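Local coordinates for protein dachshund (Homo sapiens, PDB 1L8R) that acts in the nucleus as a DNA-binding transcription factor that regulates organogenesis, working with SIX and EYA proteins and binding corepressors, at residues A18-E23 against V67-G72. Numbering follows the deposited sequence.
Sequences ASFTVE and VRILRG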
# COMPACT_ATOMS: atom_id res chain seq x y z
N ALA A 18 -5.59 -5.64 -0.26
CA ALA A 18 -4.64 -6.74 -0.37
C ALA A 18 -3.47 -6.52 0.57
O ALA A 18 -3.03 -5.39 0.80
CB ALA A 18 -4.16 -6.87 -1.80
N SER A 19 -2.96 -7.62 1.11
CA SER A 19 -1.86 -7.55 2.06
C SER A 19 -0.91 -8.73 1.92
O SER A 19 -1.29 -9.79 1.42
CB SER A 19 -2.44 -7.55 3.49
OG SER A 19 -1.44 -7.83 4.46
N PHE A 20 0.33 -8.51 2.35
CA PHE A 20 1.36 -9.55 2.38
C PHE A 20 2.08 -9.33 3.70
O PHE A 20 2.25 -8.19 4.13
CB PHE A 20 2.40 -9.40 1.25
CG PHE A 20 1.87 -9.75 -0.10
CD1 PHE A 20 1.65 -11.08 -0.47
CD2 PHE A 20 1.56 -8.75 -1.01
CE1 PHE A 20 1.11 -11.40 -1.71
CE2 PHE A 20 1.02 -9.05 -2.26
CZ PHE A 20 0.79 -10.38 -2.62
N THR A 21 2.48 -10.41 4.36
CA THR A 21 3.20 -10.25 5.61
C THR A 21 4.68 -10.46 5.31
O THR A 21 5.11 -11.56 4.95
CB THR A 21 2.71 -11.25 6.65
OG1 THR A 21 1.35 -10.94 6.97
CG2 THR A 21 3.55 -11.17 7.91
N VAL A 22 5.44 -9.38 5.45
CA VAL A 22 6.88 -9.35 5.15
C VAL A 22 7.70 -9.02 6.40
O VAL A 22 7.41 -8.07 7.11
CB VAL A 22 7.15 -8.28 4.08
CG1 VAL A 22 8.63 -8.26 3.69
CG2 VAL A 22 6.27 -8.53 2.88
N GLU A 23 8.75 -9.81 6.65
CA GLU A 23 9.60 -9.58 7.81
C GLU A 23 8.78 -9.47 9.09
O GLU A 23 9.04 -8.60 9.93
CB GLU A 23 10.41 -8.29 7.66
CG GLU A 23 11.66 -8.39 6.80
CD GLU A 23 12.66 -7.29 7.15
OE1 GLU A 23 13.37 -7.43 8.17
OE2 GLU A 23 12.73 -6.29 6.42
N VAL A 67 3.63 -8.40 -7.31
CA VAL A 67 3.07 -7.45 -8.27
C VAL A 67 2.03 -8.14 -9.16
O VAL A 67 0.93 -7.62 -9.37
CB VAL A 67 4.17 -6.84 -9.16
CG1 VAL A 67 3.53 -6.08 -10.34
CG2 VAL A 67 5.04 -5.90 -8.34
N ARG A 68 2.36 -9.33 -9.65
CA ARG A 68 1.44 -10.08 -10.50
C ARG A 68 0.15 -10.45 -9.78
O ARG A 68 -0.94 -10.38 -10.35
CB ARG A 68 2.13 -11.33 -11.04
CG ARG A 68 3.32 -11.03 -11.94
CD ARG A 68 3.93 -12.31 -12.49
NE ARG A 68 2.96 -13.05 -13.28
CZ ARG A 68 3.20 -14.24 -13.83
NH1 ARG A 68 4.38 -14.82 -13.68
NH2 ARG A 68 2.25 -14.85 -14.54
N ILE A 69 0.26 -10.84 -8.51
CA ILE A 69 -0.94 -11.19 -7.75
C ILE A 69 -1.82 -9.95 -7.56
O ILE A 69 -3.03 -10.01 -7.74
CB ILE A 69 -0.56 -11.78 -6.36
CG1 ILE A 69 0.03 -13.18 -6.55
CG2 ILE A 69 -1.80 -11.84 -5.46
CD1 ILE A 69 0.75 -13.71 -5.33
N LEU A 70 -1.20 -8.83 -7.21
CA LEU A 70 -1.97 -7.60 -7.00
C LEU A 70 -2.66 -7.16 -8.28
O LEU A 70 -3.78 -6.67 -8.24
CB LEU A 70 -1.05 -6.50 -6.47
CG LEU A 70 -0.46 -6.81 -5.09
CD1 LEU A 70 0.63 -5.84 -4.73
CD2 LEU A 70 -1.59 -6.76 -4.06
N ARG A 71 -2.00 -7.35 -9.42
CA ARG A 71 -2.64 -6.99 -10.68
C ARG A 71 -3.83 -7.92 -10.95
O ARG A 71 -4.89 -7.48 -11.41
CB ARG A 71 -1.64 -7.09 -11.84
CG ARG A 71 -0.60 -6.00 -11.85
CD ARG A 71 -0.05 -5.80 -13.26
NE ARG A 71 0.46 -7.03 -13.84
CZ ARG A 71 1.75 -7.26 -14.09
NH1 ARG A 71 2.65 -6.33 -13.80
NH2 ARG A 71 2.13 -8.41 -14.63
N GLY A 72 -3.65 -9.20 -10.64
CA GLY A 72 -4.71 -10.18 -10.85
C GLY A 72 -5.92 -9.94 -9.97
O GLY A 72 -7.04 -10.24 -10.36
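The backbone N of Ala18 is hydrogen-bonded to Gln32 OE1, and backbone bonds link Ala18 to Cys29 and Phe20 to Leu27 on the adjacent strand 25-29. These bonds tie the strand to its neighbour 25-29 and to helix 30-37; the contact with helix 67-72 is wholly apolar. The axes run nearly antiparallel, at 158°. Their closest approach is 10.0 Å, so side chains must bridge the interval. Even the nearest CA atoms, of Ala18 and Leu70, are 7.2 Å apart.

Leu70 spans most of that gap. Its CA–CB bond runs past the strand, yet CG lies anti to its own carbonyl carbon (chi1 -64°) and the branched end swings in. CD2 meets Ala18 CB at 3.4 Å, closer than ordinary van der Waals contact, which marks this as the tight point of the interface. The same methyl is 3.9 Å from Phe20 CE2, and CD1 is 4.1 Å from that ring carbon. Leu70 CG itself lies in the plane of the Phe20 ring, at its edge, 3.9 Å from CE2; the isobutyl group meets the ring edge-on, CD2 displaced to one side of the plane, and stacks on no face. Ile69 extends the edge contact: its CG2 branch, anti to the backbone N, lies near the ring plane, 4.1 Å from Phe20 CZ. Cutting Leu70 back to alanine removes CG and both methyls and is likely to leave Ala18 CB and Phe20 CE2 without their helix partner, opening a gap.

Within the DACHbox-N domain, which contains a winged-helix-like DNA-binding motif, this packing joins helix 64-73 to the second strand of the antiparallel sheet. With buried Ala18, Phe20 and Leu70 meeting only through carbon, cohesion across these segments rests on hydrophobic burial and shape fit, without directional bonds.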